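Local coordinates for protein phosphohistidine phosphatase SixA (Escherichia coli, PDB 1UJC) that removes phosphoryl groups from phosphohistidine, acting on the HPt domain of the ArcB sensor in a multistep His-Asp phosphorelay, at residues V3-H8 and Y114-L119; P77-C82 and G86-Y91. All coordinates share one frame; numbering follows the deposited sequence.

Contact 1: V3-H8 and Y114-L119; sequences VFIMRH and YLVAEL. With WO4 (tungstate(VI)ion), chain C.
I5 CD1 is the point on which strand 3-7 and helix 114-119 meet, the helix running nearly antiparallel to the strand at 156°. The extended outer bond of I5 (chi2 174°) carries this methyl off the sheet into a three-sided apolar seat. L115 CD2 lies 3.7 Å from I5 CD1, and V116 CG2 approaches I5 CD1 to the same 3.7 Å. L119, one helical turn beyond L115, adds its CD1 at 4.0 Å from I5 CD1. All four side chains are buried, and no hydrogen bond joins the two segments. Y114 and E118, by contrast, lie on the solvent side of the helix.

Beyond the packed part, the strand runs out into the tungstate pocket. The extended R7 chain brings NE to tungstate O1, 3.1 Å away with an N-H...O angle of 159°, and O1 sits at the guanidinium edge near its plane. H8 NE2 is bound to the tungsten at 2.5 Å. An alanine in place of H8 would probably leave the tungsten without this nitrogen ligand and the anion less firmly placed among R7, R55, H108 and L109. The strand end bearing the start of an Arg-His-Gly signature, with histidine nitrogen on a phosphate-like oxyanion, is consistent with the nucleophilic histidine site of the histidine phosphatase fold.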
ATOM      1  N   VAL A   3       0.072  -9.690   1.021  1.00 12.59           N
ATOM      2  CA  VAL A   3       0.072  -8.294   1.417  1.00 12.56           C
ATOM      3  C   VAL A   3       0.546  -7.461   0.243  1.00 12.52           C
ATOM      4  O   VAL A   3       1.600  -7.730  -0.326  1.00 14.47           O
ATOM      5  CB  VAL A   3       1.005  -8.046   2.620  1.00 11.50           C
ATOM      6  CG1 VAL A   3       0.956  -6.582   3.020  1.00 11.21           C
ATOM      7  CG2 VAL A   3       0.589  -8.931   3.786  1.00 11.78           C
ATOM      8  N   PHE A   4      -0.248  -6.469  -0.138  1.00 11.19           N
ATOM      9  CA  PHE A   4       0.121  -5.595  -1.240  1.00 12.39           C
ATOM     10  C   PHE A   4       0.390  -4.206  -0.691  1.00 11.49           C
ATOM     11  O   PHE A   4      -0.530  -3.501  -0.281  1.00 12.47           O
ATOM     12  CB  PHE A   4      -0.990  -5.539  -2.287  1.00 14.05           C
ATOM     13  CG  PHE A   4      -1.310  -6.874  -2.896  1.00 15.39           C
ATOM     14  CD1 PHE A   4      -2.315  -7.671  -2.367  1.00 14.63           C
ATOM     15  CD2 PHE A   4      -0.590  -7.338  -3.992  1.00 17.14           C
ATOM     16  CE1 PHE A   4      -2.601  -8.915  -2.920  1.00 16.19           C
ATOM     17  CE2 PHE A   4      -0.870  -8.585  -4.553  1.00 16.35           C
ATOM     18  CZ  PHE A   4      -1.876  -9.373  -4.016  1.00 17.43           C
ATOM     19  N   ILE A   5       1.661  -3.825  -0.687  1.00 10.47           N
ATOM     20  CA  ILE A   5       2.083  -2.532  -0.170  1.00 11.30           C
ATOM     21  C   ILE A   5       2.175  -1.521  -1.299  1.00 11.96           C
ATOM     22  O   ILE A   5       2.910  -1.719  -2.270  1.00 12.53           O
ATOM     23  CB  ILE A   5       3.445  -2.663   0.528  1.00 11.35           C
ATOM     24  CG1 ILE A   5       3.351  -3.741   1.617  1.00 11.50           C
ATOM     25  CG2 ILE A   5       3.865  -1.323   1.116  1.00 13.00           C
ATOM     26  CD1 ILE A   5       4.652  -4.079   2.287  1.00  8.08           C
ATOM     27  N   MET A   6       1.433  -0.427  -1.168  1.00 11.23           N
ATOM     28  CA  MET A   6       1.416   0.592  -2.202  1.00 11.68           C
ATOM     29  C   MET A   6       1.762   1.996  -1.725  1.00 11.81           C
ATOM     30  O   MET A   6       1.344   2.428  -0.652  1.00 11.59           O
ATOM     31  CB  MET A   6       0.039   0.595  -2.875  1.00 13.20           C
ATOM     32  CG  MET A   6      -0.165   1.644  -3.951  1.00 12.45           C
ATOM     33  SD  MET A   6      -1.788   1.446  -4.726  1.00 14.22           S
ATOM     34  CE  MET A   6      -1.494   2.196  -6.361  1.00 14.58           C
ATOM     35  N   ARG A   7       2.547   2.700  -2.530  1.00 12.41           N
ATOM     36  CA  ARG A   7       2.915   4.075  -2.217  1.00 13.42           C
ATOM     37  C   ARG A   7       1.846   4.948  -2.866  1.00 13.38           C
ATOM     38  O   ARG A   7       1.450   4.710  -4.006  1.00 12.46           O
ATOM     39  CB  ARG A   7       4.284   4.423  -2.809  1.00 14.05           C
ATOM     40  CG  ARG A   7       4.694   5.864  -2.571  1.00 13.48           C
ATOM     41  CD  ARG A   7       6.028   6.169  -3.224  1.00 13.95           C
ATOM     42  NE  ARG A   7       6.443   7.543  -2.975  1.00 18.04           N
ATOM     43  CZ  ARG A   7       7.423   8.159  -3.628  1.00 17.85           C
ATOM     44  NH1 ARG A   7       8.095   7.522  -4.578  1.00 14.76           N
ATOM     45  NH2 ARG A   7       7.727   9.416  -3.335  1.00 16.73           N
ATOM     46  N   HIS A   8       1.369   5.945  -2.133  1.00 12.25           N
ATOM     47  CA  HIS A   8       0.348   6.842  -2.648  1.00 11.31           C
ATOM     48  C   HIS A   8       0.801   7.389  -4.005  1.00 12.13           C
ATOM     49  O   HIS A   8       1.992   7.384  -4.317  1.00 11.05           O
ATOM     50  CB  HIS A   8       0.137   7.991  -1.666  1.00 11.78           C
ATOM     51  CG  HIS A   8       1.299   8.928  -1.593  1.00 12.08           C
ATOM     52  ND1 HIS A   8       1.592   9.820  -2.600  1.00 11.34           N
ATOM     53  CD2 HIS A   8       2.269   9.079  -0.661  1.00 11.33           C
ATOM     54  CE1 HIS A   8       2.694  10.480  -2.294  1.00 12.42           C
ATOM     55  NE2 HIS A   8       3.125  10.048  -1.121  1.00 10.95           N
ATOM     56  N   TYR A 114      10.769   0.381   4.377  1.00 13.42           N
ATOM     57  CA  TYR A 114      11.129  -0.274   5.633  1.00 15.44           C
ATOM     58  C   TYR A 114      10.161  -1.401   5.981  1.00 13.98           C
ATOM     59  O   TYR A 114      10.557  -2.410   6.564  1.00 13.16           O
ATOM     60  CB  TYR A 114      11.142   0.728   6.794  1.00 18.19           C
ATOM     61  CG  TYR A 114      12.062   1.907   6.605  1.00 23.83           C
ATOM     62  CD1 TYR A 114      13.381   1.734   6.186  1.00 25.98           C
ATOM     63  CD2 TYR A 114      11.618   3.203   6.864  1.00 26.95           C
ATOM     64  CE1 TYR A 114      14.234   2.827   6.028  1.00 28.55           C
ATOM     65  CE2 TYR A 114      12.462   4.298   6.712  1.00 29.27           C
ATOM     66  CZ  TYR A 114      13.769   4.104   6.295  1.00 29.13           C
ATOM     67  OH  TYR A 114      14.607   5.194   6.174  1.00 33.10           O
ATOM     68  N   LEU A 115       8.892  -1.217   5.632  1.00 13.19           N
ATOM     69  CA  LEU A 115       7.879  -2.225   5.915  1.00 12.66           C
ATOM     70  C   LEU A 115       8.220  -3.551   5.248  1.00 12.51           C
ATOM     71  O   LEU A 115       8.123  -4.605   5.876  1.00 13.27           O
ATOM     72  CB  LEU A 115       6.501  -1.748   5.445  1.00 11.88           C
ATOM     73  CG  LEU A 115       5.327  -2.682   5.751  1.00  8.93           C
ATOM     74  CD1 LEU A 115       5.267  -2.983   7.243  1.00  9.86           C
ATOM     75  CD2 LEU A 115       4.036  -2.030   5.296  1.00 10.30           C
ATOM     76  N   VAL A 116       8.609  -3.502   3.973  1.00 11.82           N
ATOM     77  CA  VAL A 116       8.972  -4.719   3.256  1.00 11.85           C
ATOM     78  C   VAL A 116      10.148  -5.418   3.937  1.00 12.13           C
ATOM     79  O   VAL A 116      10.127  -6.633   4.121  1.00 11.46           O
ATOM     80  CB  VAL A 116       9.362  -4.425   1.788  1.00 10.72           C
ATOM     81  CG1 VAL A 116       9.895  -5.693   1.124  1.00 10.64           C
ATOM     82  CG2 VAL A 116       8.156  -3.912   1.022  1.00 10.26           C
ATOM     83  N   ALA A 117      11.171  -4.650   4.303  1.00 12.35           N
ATOM     84  CA  ALA A 117      12.352  -5.213   4.961  1.00 12.23           C
ATOM     85  C   ALA A 117      11.968  -5.812   6.307  1.00 12.37           C
ATOM     86  O   ALA A 117      12.353  -6.935   6.628  1.00 13.41           O
ATOM     87  CB  ALA A 117      13.415  -4.135   5.152  1.00 10.78           C
ATOM     88  N   GLU A 118      11.207  -5.050   7.087  1.00 12.40           N
ATOM     89  CA  GLU A 118      10.746  -5.492   8.400  1.00 12.83           C
ATOM     90  C   GLU A 118       9.983  -6.812   8.298  1.00 12.90           C
ATOM     91  O   GLU A 118      10.151  -7.698   9.131  1.00 11.51           O
ATOM     92  CB  GLU A 118       9.846  -4.419   9.017  1.00 15.96           C
ATOM     93  CG  GLU A 118       9.086  -4.826  10.274  1.00 19.48           C
ATOM     94  CD  GLU A 118       9.986  -5.048  11.470  1.00 23.42           C
ATOM     95  OE1 GLU A 118      11.122  -4.534  11.465  1.00 23.64           O
ATOM     96  OE2 GLU A 118       9.545  -5.724  12.428  1.00 26.05           O
ATOM     97  N   LEU A 119       9.146  -6.935   7.274  1.00 12.54           N
ATOM     98  CA  LEU A 119       8.356  -8.147   7.074  1.00 12.57           C
ATOM     99  C   LEU A 119       9.159  -9.288   6.455  1.00 11.75           C
ATOM    100  O   LEU A 119       8.926 -10.462   6.756  1.00 10.79           O
ATOM    101  CB  LEU A 119       7.156  -7.844   6.168  1.00 10.72           C
ATOM    102  CG  LEU A 119       6.162  -6.773   6.618  1.00 10.90           C
ATOM    103  CD1 LEU A 119       5.223  -6.454   5.467  1.00 12.50           C
ATOM    104  CD2 LEU A 119       5.384  -7.256   7.829  1.00 10.89           C
TER
HETATM  105  W   WO4 C 163       5.316  10.660  -0.129  1.00 16.76           W
HETATM  106  O1  WO4 C 163       5.576   8.963  -0.364  1.00 14.52           O
HETATM  107  O2  WO4 C 163       4.040  10.907   1.019  1.00 18.72           O
HETATM  108  O3  WO4 C 163       5.062  11.470  -1.634  1.00 23.77           O
HETATM  109  O4  WO4 C 163       6.746  11.343   0.566  1.00 16.35           O

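Contact 2: P77-C82 and G86-Y91; sequences PELTPC and GLVSAY
E78 and L87 meet at a slant where the connection after strand 74-75 folds back on helix 85-98, a strand-to-helix link at the edge of the alpha/beta fold. The bend in the E78 side chain (chi2 -59°) lays its CG and OE1 alongside L87. L87 CD1 is 3.7 Å from E78 CG and sits 3.4 Å from E78 OE1, a van der Waals touch at the rim of the contact. The other oxygen, OE2, has the polar role: it accepts a hydrogen bond from D84 N just ahead of the helix segment. D84 OD2 in turn takes the backbone N-H of L87, so the glutamate helps to position the residue that holds the first turn.

Deeper in, L79 and V88 stand at about a right angle to each other. The single methyl L79 CD2 faces the fork of the valine, 4.1 Å from V88 CG1 and equally 4.1 Å from V88 CG2. Both residues are buried; L79 also rests on L49 of strand 47-50, and its carbonyl oxygen is hydrogen-bonded to S107 OG. V88 places CG1 anti to its own backbone N (chi1 178°), which turns CG2 toward the 3-10 segment 77-79. That methyl lies 4.0 Å from E78 CB and 3.4 Å from E78 O, a buried carbonyl oxygen that has no hydrogen-bond partner in the model.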
ATOM      1  N   PRO A  77      -3.047   5.202  11.976  1.00 12.39           N
ATOM      2  CA  PRO A  77      -2.129   6.315  12.232  1.00 12.08           C
ATOM      3  C   PRO A  77      -0.667   5.926  12.017  1.00 12.70           C
ATOM      4  O   PRO A  77       0.167   6.779  11.725  1.00 12.06           O
ATOM      5  CB  PRO A  77      -2.406   6.670  13.690  1.00 12.27           C
ATOM      6  CG  PRO A  77      -3.851   6.285  13.870  1.00 13.09           C
ATOM      7  CD  PRO A  77      -3.903   4.951  13.149  1.00 13.27           C
ATOM      8  N   GLU A  78      -0.359   4.640  12.163  1.00 12.66           N
ATOM      9  CA  GLU A  78       1.019   4.185  11.998  1.00 13.06           C
ATOM     10  C   GLU A  78       1.435   4.008  10.543  1.00 12.65           C
ATOM     11  O   GLU A  78       2.531   3.528  10.272  1.00 12.40           O
ATOM     12  CB  GLU A  78       1.246   2.881  12.767  1.00 13.90           C
ATOM     13  CG  GLU A  78       1.044   3.015  14.265  1.00 14.90           C
ATOM     14  CD  GLU A  78       1.974   4.042  14.897  1.00 17.77           C
ATOM     15  OE1 GLU A  78       1.757   4.375  16.084  1.00 19.06           O
ATOM     16  OE2 GLU A  78       2.918   4.514  14.221  1.00 15.68           O
ATOM     17  N   LEU A  79       0.562   4.399   9.617  1.00 12.93           N
ATOM     18  CA  LEU A  79       0.857   4.298   8.189  1.00 13.54           C
ATOM     19  C   LEU A  79       1.331   5.632   7.622  1.00 13.38           C
ATOM     20  O   LEU A  79       1.613   5.750   6.428  1.00 15.74           O
ATOM     21  CB  LEU A  79      -0.373   3.801   7.416  1.00 11.13           C
ATOM     22  CG  LEU A  79      -0.662   2.309   7.595  1.00 12.34           C
ATOM     23  CD1 LEU A  79      -1.928   1.910   6.852  1.00 11.57           C
ATOM     24  CD2 LEU A  79       0.530   1.515   7.085  1.00 11.45           C
ATOM     25  N   THR A  80       1.409   6.642   8.481  1.00 14.29           N
ATOM     26  CA  THR A  80       1.882   7.957   8.066  1.00 14.27           C
ATOM     27  C   THR A  80       3.374   7.801   7.775  1.00 14.17           C
ATOM     28  O   THR A  80       3.977   6.796   8.143  1.00 14.47           O
ATOM     29  CB  THR A  80       1.691   9.004   9.184  1.00 15.27           C
ATOM     30  OG1 THR A  80       2.335   8.552  10.380  1.00 16.84           O
ATOM     31  CG2 THR A  80       0.215   9.236   9.454  1.00 13.14           C
ATOM     32  N   PRO A  81       3.985   8.788   7.107  1.00 14.11           N
ATOM     33  CA  PRO A  81       5.412   8.722   6.783  1.00 13.47           C
ATOM     34  C   PRO A  81       6.317   8.281   7.938  1.00 15.29           C
ATOM     35  O   PRO A  81       7.254   7.512   7.731  1.00 12.92           O
ATOM     36  CB  PRO A  81       5.716  10.142   6.320  1.00 14.37           C
ATOM     37  CG  PRO A  81       4.456  10.511   5.608  1.00 13.65           C
ATOM     38  CD  PRO A  81       3.385  10.019   6.560  1.00 14.42           C
ATOM     39  N   CYS A  82       6.023   8.762   9.146  1.00 15.37           N
ATOM     40  CA  CYS A  82       6.824   8.445  10.335  1.00 19.43           C
ATOM     41  C   CYS A  82       6.277   7.278  11.155  1.00 17.96           C
ATOM     42  O   CYS A  82       6.707   7.048  12.289  1.00 17.30           O
ATOM     43  CB  CYS A  82       6.913   9.676  11.238  1.00 21.69           C
ATOM     44  SG  CYS A  82       7.518  11.153  10.412  1.00 29.02           S
ATOM     45  N   GLY A  86       7.064  -1.358  13.242  1.00 14.17           N
ATOM     46  CA  GLY A  86       6.880  -2.495  14.125  1.00 13.09           C
ATOM     47  C   GLY A  86       5.411  -2.766  14.382  1.00 13.46           C
ATOM     48  O   GLY A  86       4.969  -3.915  14.345  1.00 12.47           O
ATOM     49  N   LEU A  87       4.657  -1.702  14.642  1.00 13.01           N
ATOM     50  CA  LEU A  87       3.231  -1.821  14.911  1.00 13.59           C
ATOM     51  C   LEU A  87       2.474  -2.212  13.644  1.00 13.51           C
ATOM     52  O   LEU A  87       1.487  -2.936  13.703  1.00 12.77           O
ATOM     53  CB  LEU A  87       2.686  -0.503  15.472  1.00 15.70           C
ATOM     54  CG  LEU A  87       3.199  -0.065  16.851  1.00 15.56           C
ATOM     55  CD1 LEU A  87       2.627   1.306  17.203  1.00 16.88           C
ATOM     56  CD2 LEU A  87       2.803  -1.093  17.904  1.00 15.41           C
ATOM     57  N   VAL A  88       2.937  -1.732  12.494  1.00 12.36           N
ATOM     58  CA  VAL A  88       2.289  -2.084  11.240  1.00 13.35           C
ATOM     59  C   VAL A  88       2.489  -3.585  11.038  1.00 14.20           C
ATOM     60  O   VAL A  88       1.558  -4.316  10.699  1.00 12.78           O
ATOM     61  CB  VAL A  88       2.909  -1.322  10.049  1.00 13.19           C
ATOM     62  CG1 VAL A  88       2.242  -1.759   8.757  1.00 13.19           C
ATOM     63  CG2 VAL A  88       2.742   0.181  10.252  1.00 12.57           C
ATOM     64  N   SER A  89       3.720  -4.030  11.259  1.00 13.11           N
ATOM     65  CA  SER A  89       4.084  -5.436  11.133  1.00 13.72           C
ATOM     66  C   SER A  89       3.210  -6.314  12.035  1.00 13.72           C
ATOM     67  O   SER A  89       2.698  -7.353  11.606  1.00 14.13           O
ATOM     68  CB  SER A  89       5.556  -5.608  11.512  1.00 15.04           C
ATOM     69  OG  SER A  89       5.882  -6.967  11.711  1.00 20.40           O
ATOM     70  N   ALA A  90       3.046  -5.889  13.285  1.00 11.27           N
ATOM     71  CA  ALA A  90       2.240  -6.631  14.249  1.00 10.14           C
ATOM     72  C   ALA A  90       0.757  -6.640  13.868  1.00 10.26           C
ATOM     73  O   ALA A  90       0.059  -7.633  14.078  1.00 11.20           O
ATOM     74  CB  ALA A  90       2.416  -6.034  15.642  1.00 10.09           C
ATOM     75  N   TYR A  91       0.279  -5.531  13.314  1.00 10.59           N
ATOM     76  CA  TYR A  91      -1.117  -5.429  12.903  1.00 11.78           C
ATOM     77  C   TYR A  91      -1.338  -6.463  11.790  1.00 11.76           C
ATOM     78  O   TYR A  91      -2.328  -7.197  11.793  1.00 11.35           O
ATOM     79  CB  TYR A  91      -1.402  -4.009  12.386  1.00 11.55           C
ATOM     80  CG  TYR A  91      -2.869  -3.645  12.226  1.00 11.39           C
ATOM     81  CD1 TYR A  91      -3.513  -2.838  13.167  1.00 12.18           C
ATOM     82  CD2 TYR A  91      -3.601  -4.065  11.112  1.00 10.74           C
ATOM     83  CE1 TYR A  91      -4.843  -2.452  12.998  1.00 11.57           C
ATOM     84  CE2 TYR A  91      -4.933  -3.684  10.936  1.00 10.27           C
ATOM     85  CZ  TYR A  91      -5.546  -2.877  11.882  1.00 12.71           C
ATOM     86  OH  TYR A  91      -6.859  -2.490  11.713  1.00 13.19           O
TER

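Overall arrangement
Contact 1 is the more central, wholly buried and pairing a middle strand of the sheet with helix 111-119; contact 2 lies farther out, partly buried, between a loop and helix 85-98. In sequence contact 2 is nested within the long excursion that contact 1 closes. The two helices touch directly: L115 CD1 packs 3.6 Å from V88 CG1, joining the apolar parts of the two contacts, while E118 and L119 touch S89. Neither interface has a hydrogen bond across it; contact 1 is methyl against methyl, whereas contact 2 also sets carboxylate and carbonyl oxygens against methyls. Segment 3-8 leads into the oxyanion site, whereas E78 serves the start of helix 85-98 through D84.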